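Local coordinates for protein Emp47p (form2) (Saccharomyces cerevisiae, PDB 2A6Z) that acts as a carbohydrate-binding cargo receptor in the secretion of glycoproteins and is required for the exit of Emp46p from the endoplasmic reticulum, at residues G76-G81 / N205-S210; Q97-P102 / Q109-N114; L171-Q174 / C180-T183. All coordinates share one frame; numbering follows the deposited sequence.

Going along the chain from the N terminus, residues 76-81 come first, in the loop between strands 63-72 and 81-88. They meet residues 205-210 much later, so contact 1 closes a very long loop. Contacts 2 and 3 both lie within that loop, one after the other, and neither crosses the other. Contact 2 closes a short loop, laying turn 97-102 over strand 108-113. Contact 3 is a beta hairpin at one border of the other sheet. Contacts 1 and 2 meet through Asn114, which hydrogen-bonds to the backbone of Gly76 and Thr78. Contacts 2 and 3 meet in the core between the sheets, where Leu110 packs on Val173 and Phe181.

Contact 1: residues G76-G81 / N205-S210; sequences GQTDGG and NNNAES
The loop around Thr78 runs past the loop of Asn207 and Glu209 without pairing with it, and the nearest CA atoms, those of Thr78 and Asn205, are 8.0 Å apart. The contact is made by side chains and one bridging water. Thr78 points toward the other loop and is buried. Its methyl CG2 rests on the amide of Asn207, with CG2 3.9 Å from ND2; the two side chains cross at about a right angle. Its hydroxyl works differently. With OG1 set between the backbone N and the carbonyl carbon (chi1 79°), it accepts a bond from the N of Gly80 at 2.9 Å, which makes an ST turn. OG1 of Thr78 and OE1 of Glu209 are both hydrogen-bonded to water 1, each at 2.7 Å, so the water bridges the two loops. Glu209 reaches the water with an extended chain, and its other oxygen, OE2, is hydrogen-bonded to Ser71. Both carboxylate oxygens are therefore held. Asn207 is fixed in its own loop. Its OD1 accepts from the N of Glu209 at 2.9 Å, an Asx turn, with the donor tilted 15° from the carbonyl plane. Its ND2 is bonded to the carbonyls of Asn201 and Val204. The amide is held at both ends, and the methyl of Thr78 lies over one of its faces. Each loop passes from one sheet of the sandwich to the other: 76-81 follows strand 63-72 and leads into strand 81-88, while 205-210 follows strand 192-200 and leads into strand 210-220.

Contact 2: residues Q97-P102 / Q109-N114; sequences QLYNGP and QLLVDN
Tyr99 reaches over Leu111 from a type I' turn, Leu98 to Gly101. The turn belongs to the loop between strands 81-88 and 108-113 and lies over strand 108-113, in one sheet of the sandwich. CB of Tyr99 points toward that strand. CG is anti to the carbonyl carbon (chi1 -61°), and this carries the ring across Leu111 at about a right angle. CD2 of Tyr99 is 3.8 Å from NE2 of Gln109, with ring and amide planes 48° apart. CD1 of Leu111 lies 3.6 Å from the Tyr99 centroid, only 5° off the normal, in a CH-pi contact. CE2 and CZ of Tyr99 are both 3.7 Å from CD1 of Leu111. At the tip, OH passes CD2 of Leu111 and donates to water 2 at 2.7 Å, which lies in the ring plane. The water donates to OD2 of Asp113, also at 2.7 Å; OD2 is hydrogen-bonded to Tyr139 as well. Nearer the turn, CD2 of Leu98 lies 3.7 Å from OE1 of Gln109, whose NE2 bonds to Ser83. One ring face rests on an apolar methyl, while the phenol O-H is satisfied by a water that also serves the carboxylate. Direct contacts are van der Waals and CH-pi; the polar link goes through water.

Contact 3: residues L171-Q174 / C180-T183; sequences LKVQ and CFQT
Val173 and Phe181 pair across the strands as a hydrogen-bonded antiparallel pair, and their side chains cross obliquely on one face of the sheet. Phe181 has CG between its backbone N and carbonyl carbon (chi1 66°), which swings the ring over toward Val173. CB of Val173 then lies over one face of the Phe181 ring, 4.1 Å from the centroid and offset toward the rim, as a CH-pi contact. CG2 of Val173 touches the far end of the Phe181 ring, 3.4 Å from CZ. Leu171 and Thr183 share this face, and CB of Leu171 is 4.1 Å from CG2 of Thr183. Leu110 and Leu122 of the other sheet pack against Val173 and Phe181, and the ring of Phe143 meets that of Phe181 steeply.

The opposite face carries Lys172 and Gln182, a non-hydrogen-bonded pair. Their side chains lie side by side and point the same way, with CD of Lys172 3.7 Å from OE1 of Gln182. Lys172 bends at chi3 (71°), and its NZ donates to water 3, which donates in turn to OE1 of Gln182.

The backbone ladder holds these groups in place. Leu171 and Thr183 exchange two bonds, and the N of Val173 donates to the O of Phe181. The O of Val173 takes two donors, the N of Cys180 at 2.8 Å and the N of Phe181 at 3.2 Å. Cys180 and Phe181 thus both sit opposite Val173 in a classic beta bulge. Cys180 is joined to Cys146 by a disulfide, which links this border strand to strand 144-147 of the other sheet. This edge beta hairpin closes one border of the concanavalin-type beta sandwich of the legume-like lectins, with its Val173 and Phe181 face against the other sheet.

Contact 1: residues G76-G81 / N205-S210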
# COMPACT_ATOMS: atom_id res chain seq x y z
N GLY A 76 10.54 0.61 -17.39
CA GLY A 76 11.82 -0.11 -17.30
C GLY A 76 11.98 -0.65 -15.87
O GLY A 76 11.41 -0.25 -14.90
N GLN A 77 12.73 -1.72 -15.75
CA GLN A 77 13.01 -2.27 -14.42
C GLN A 77 13.77 -1.32 -13.56
O GLN A 77 14.73 -0.68 -13.97
CB GLN A 77 13.77 -3.59 -14.61
CG GLN A 77 13.88 -4.24 -13.18
CD GLN A 77 14.51 -5.63 -13.55
OE1 GLN A 77 14.83 -6.45 -12.74
NE2 GLN A 77 14.57 -5.82 -14.89
N THR A 78 13.40 -1.14 -12.32
CA THR A 78 14.11 -0.25 -11.39
C THR A 78 14.08 -0.96 -10.07
O THR A 78 13.36 -1.96 -9.90
CB THR A 78 13.41 1.11 -11.21
OG1 THR A 78 12.35 0.97 -10.33
CG2 THR A 78 13.14 1.74 -12.54
N ASP A 79 14.82 -0.45 -9.08
CA ASP A 79 14.75 -0.93 -7.72
C ASP A 79 13.78 -0.11 -6.85
O ASP A 79 13.75 -0.26 -5.64
CB ASP A 79 16.15 -1.06 -7.11
CG ASP A 79 16.86 0.28 -6.97
OD1 ASP A 79 16.27 1.33 -6.98
OD2 ASP A 79 18.13 0.26 -6.88
N GLY A 80 12.96 0.71 -7.52
CA GLY A 80 11.89 1.43 -6.84
C GLY A 80 10.71 0.47 -6.53
O GLY A 80 10.73 -0.71 -6.82
N GLY A 81 9.66 1.07 -5.97
CA GLY A 81 8.42 0.32 -5.74
C GLY A 81 7.51 1.09 -4.83
O GLY A 81 7.90 2.13 -4.26
N ASN A 205 18.89 4.31 -13.85
CA ASN A 205 18.74 5.09 -15.05
C ASN A 205 18.30 6.52 -14.78
O ASN A 205 17.71 7.10 -15.68
CB ASN A 205 17.76 4.37 -15.98
CG ASN A 205 18.29 3.13 -16.64
OD1 ASN A 205 19.51 3.10 -16.89
ND2 ASN A 205 17.42 2.16 -16.92
N ASN A 206 18.56 7.10 -13.63
CA ASN A 206 18.05 8.44 -13.29
C ASN A 206 16.58 8.55 -13.60
O ASN A 206 16.03 9.57 -14.04
CB ASN A 206 18.87 9.52 -14.04
CG ASN A 206 20.18 9.86 -13.35
OD1 ASN A 206 20.48 9.57 -12.18
ND2 ASN A 206 20.96 10.48 -14.19
N ASN A 207 15.83 7.43 -13.36
CA ASN A 207 14.40 7.45 -13.64
C ASN A 207 13.69 8.44 -12.73
O ASN A 207 14.10 8.75 -11.62
CB ASN A 207 13.76 6.02 -13.45
CG ASN A 207 13.51 5.70 -11.98
OD1 ASN A 207 12.40 5.97 -11.51
ND2 ASN A 207 14.47 5.14 -11.27
N ALA A 208 12.53 8.89 -13.23
CA ALA A 208 11.62 9.74 -12.48
C ALA A 208 10.24 9.10 -12.36
O ALA A 208 9.21 9.77 -12.54
CB ALA A 208 11.50 11.14 -13.13
N GLU A 209 10.20 7.78 -12.14
CA GLU A 209 8.89 7.15 -11.99
C GLU A 209 8.12 7.84 -10.89
O GLU A 209 8.63 8.08 -9.79
CB GLU A 209 9.13 5.66 -11.62
CG GLU A 209 7.80 4.86 -11.65
CD GLU A 209 7.96 3.34 -11.68
OE1 GLU A 209 9.12 2.84 -11.49
OE2 GLU A 209 6.94 2.65 -11.84
N SER A 210 6.84 8.12 -11.23
CA SER A 210 5.99 8.91 -10.31
C SER A 210 4.85 8.04 -9.80
O SER A 210 3.91 7.76 -10.58
CB SER A 210 5.47 10.15 -11.07
OG SER A 210 4.78 10.98 -10.14
O HOH W 1 11.24 3.44 -9.97

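Contact 2: residues Q97-P102 / Q109-N114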
# COMPACT_ATOMS: atom_id res chain seq x y z
N GLN A 97 13.25 2.14 6.22
CA GLN A 97 14.24 1.41 5.47
C GLN A 97 13.73 0.46 4.43
O GLN A 97 14.56 -0.11 3.67
CB GLN A 97 15.13 0.62 6.44
CG GLN A 97 15.92 1.47 7.41
CD GLN A 97 16.81 0.64 8.30
OE1 GLN A 97 17.89 0.20 7.84
NE2 GLN A 97 16.35 0.31 9.52
N LEU A 98 12.42 0.25 4.31
CA LEU A 98 11.87 -0.72 3.34
C LEU A 98 10.85 0.01 2.48
O LEU A 98 9.73 0.28 2.91
CB LEU A 98 11.23 -1.87 4.13
CG LEU A 98 10.55 -2.97 3.26
CD1 LEU A 98 11.55 -3.55 2.26
CD2 LEU A 98 9.97 -4.01 4.18
N TYR A 99 11.28 0.41 1.26
CA TYR A 99 10.42 1.22 0.38
C TYR A 99 9.86 2.40 1.14
O TYR A 99 8.69 2.83 0.96
CB TYR A 99 9.24 0.38 -0.29
CG TYR A 99 9.85 -0.72 -1.13
CD1 TYR A 99 10.21 -0.47 -2.45
CD2 TYR A 99 10.15 -1.96 -0.61
CE1 TYR A 99 10.80 -1.43 -3.23
CE2 TYR A 99 10.76 -2.94 -1.38
CZ TYR A 99 11.09 -2.65 -2.70
OH TYR A 99 11.70 -3.67 -3.43
N ASN A 100 10.71 3.07 1.93
CA ASN A 100 10.33 4.25 2.72
C ASN A 100 9.25 3.99 3.75
O ASN A 100 8.59 4.91 4.18
CB ASN A 100 9.98 5.42 1.77
CG ASN A 100 9.90 6.75 2.56
OD1 ASN A 100 10.83 7.05 3.35
ND2 ASN A 100 8.85 7.50 2.34
N GLY A 101 9.16 2.74 4.18
CA GLY A 101 8.35 2.27 5.27
C GLY A 101 9.14 1.32 6.16
O GLY A 101 10.36 1.21 6.02
N PRO A 102 8.47 0.71 7.13
CA PRO A 102 9.21 0.02 8.20
C PRO A 102 9.72 -1.35 7.81
O PRO A 102 8.97 -2.23 7.44
CB PRO A 102 8.16 -0.06 9.32
CG PRO A 102 6.84 -0.10 8.55
CD PRO A 102 7.04 0.84 7.42
N GLN A 109 2.73 -6.24 4.44
CA GLN A 109 3.19 -5.34 3.40
C GLN A 109 2.69 -5.89 2.05
O GLN A 109 2.90 -7.07 1.75
CB GLN A 109 4.73 -5.30 3.40
CG GLN A 109 5.31 -4.42 2.30
CD GLN A 109 6.76 -4.76 1.95
OE1 GLN A 109 7.29 -5.80 2.29
NE2 GLN A 109 7.41 -3.86 1.26
N LEU A 110 2.10 -5.02 1.25
CA LEU A 110 1.79 -5.37 -0.17
C LEU A 110 2.73 -4.53 -1.02
O LEU A 110 2.67 -3.30 -0.97
CB LEU A 110 0.34 -5.05 -0.53
CG LEU A 110 -0.69 -5.79 0.29
CD1 LEU A 110 -2.10 -5.36 -0.09
CD2 LEU A 110 -0.58 -7.30 0.13
N LEU A 111 3.57 -5.21 -1.79
CA LEU A 111 4.60 -4.54 -2.58
C LEU A 111 4.26 -4.65 -4.07
O LEU A 111 4.07 -5.78 -4.57
CB LEU A 111 5.97 -5.19 -2.35
CG LEU A 111 7.11 -4.66 -3.24
CD1 LEU A 111 7.40 -3.19 -2.97
CD2 LEU A 111 8.36 -5.50 -2.97
N VAL A 112 4.20 -3.52 -4.76
CA VAL A 112 4.11 -3.49 -6.21
C VAL A 112 5.47 -3.00 -6.72
O VAL A 112 5.94 -1.91 -6.39
CB VAL A 112 2.95 -2.59 -6.69
CG1 VAL A 112 3.00 -2.45 -8.20
CG2 VAL A 112 1.62 -3.14 -6.20
N ASP A 113 6.12 -3.86 -7.51
CA ASP A 113 7.45 -3.53 -8.04
C ASP A 113 7.73 -4.43 -9.21
O ASP A 113 6.94 -5.31 -9.59
CB ASP A 113 8.55 -3.55 -6.98
CG ASP A 113 9.24 -4.91 -6.87
OD1 ASP A 113 8.52 -5.93 -6.73
OD2 ASP A 113 10.49 -4.94 -6.97
N ASN A 114 8.92 -4.23 -9.83
CA ASN A 114 9.23 -5.00 -11.03
C ASN A 114 10.67 -5.55 -10.99
O ASN A 114 11.16 -6.00 -12.03
CB ASN A 114 8.96 -4.23 -12.30
CG ASN A 114 9.93 -3.10 -12.58
OD1 ASN A 114 10.93 -2.96 -11.90
ND2 ASN A 114 9.57 -2.30 -13.58
O HOH W 2 12.16 -3.02 -6.04

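Contact 3: residues L171-Q174 / C180-T183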
# COMPACT_ATOMS: atom_id res chain seq x y z
N LEU A 171 -8.04 -13.67 3.82
CA LEU A 171 -7.33 -12.45 3.36
C LEU A 171 -7.26 -12.56 1.84
O LEU A 171 -6.71 -13.55 1.34
CB LEU A 171 -5.94 -12.41 3.97
CG LEU A 171 -5.04 -11.30 3.46
CD1 LEU A 171 -5.61 -9.90 3.81
CD2 LEU A 171 -3.64 -11.45 4.06
N LYS A 172 -7.80 -11.58 1.15
CA LYS A 172 -7.83 -11.61 -0.31
C LYS A 172 -7.39 -10.25 -0.82
O LYS A 172 -7.71 -9.21 -0.25
CB LYS A 172 -9.24 -11.96 -0.80
CG LYS A 172 -9.39 -12.00 -2.31
CD LYS A 172 -10.65 -12.68 -2.73
CE LYS A 172 -11.83 -11.87 -2.44
NZ LYS A 172 -12.99 -12.65 -2.97
N VAL A 173 -6.65 -10.30 -1.93
CA VAL A 173 -6.30 -9.11 -2.67
C VAL A 173 -6.82 -9.28 -4.11
O VAL A 173 -6.54 -10.30 -4.74
CB VAL A 173 -4.78 -8.86 -2.66
CG1 VAL A 173 -4.41 -7.69 -3.56
CG2 VAL A 173 -4.32 -8.64 -1.22
N GLN A 174 -7.54 -8.26 -4.57
CA GLN A 174 -7.98 -8.15 -5.96
C GLN A 174 -7.30 -6.95 -6.60
O GLN A 174 -7.00 -5.96 -5.93
CB GLN A 174 -9.50 -7.94 -6.01
CG GLN A 174 -10.28 -9.18 -5.50
CD GLN A 174 -11.70 -8.75 -5.11
OE1 GLN A 174 -11.87 -8.16 -4.05
NE2 GLN A 174 -12.66 -8.98 -5.94
N CYS A 180 -6.04 -11.56 -7.15
CA CYS A 180 -4.60 -11.65 -7.21
C CYS A 180 -4.12 -12.84 -6.38
O CYS A 180 -3.46 -13.74 -6.88
CB CYS A 180 -4.00 -10.33 -6.75
SG CYS A 180 -2.19 -10.28 -6.60
N PHE A 181 -4.55 -12.84 -5.09
CA PHE A 181 -4.25 -13.98 -4.24
C PHE A 181 -5.29 -14.01 -3.12
O PHE A 181 -5.93 -13.03 -2.81
CB PHE A 181 -2.81 -13.95 -3.70
CG PHE A 181 -2.46 -12.81 -2.73
CD1 PHE A 181 -2.90 -12.81 -1.40
CD2 PHE A 181 -1.64 -11.77 -3.15
CE1 PHE A 181 -2.54 -11.84 -0.50
CE2 PHE A 181 -1.25 -10.75 -2.22
CZ PHE A 181 -1.70 -10.85 -0.90
N GLN A 182 -5.36 -15.17 -2.47
CA GLN A 182 -6.13 -15.27 -1.22
C GLN A 182 -5.53 -16.35 -0.34
O GLN A 182 -4.88 -17.29 -0.83
CB GLN A 182 -7.62 -15.55 -1.48
CG GLN A 182 -7.91 -16.92 -2.04
CD GLN A 182 -9.40 -17.15 -2.21
OE1 GLN A 182 -10.06 -16.37 -2.87
NE2 GLN A 182 -9.88 -18.24 -1.61
N THR A 183 -5.79 -16.24 0.96
CA THR A 183 -5.27 -17.24 1.92
C THR A 183 -6.09 -17.16 3.19
O THR A 183 -6.66 -16.13 3.53
CB THR A 183 -3.79 -16.96 2.22
OG1 THR A 183 -3.27 -18.02 3.08
CG2 THR A 183 -3.55 -15.64 2.97
O HOH W 3 -12.82 -15.49 -2.47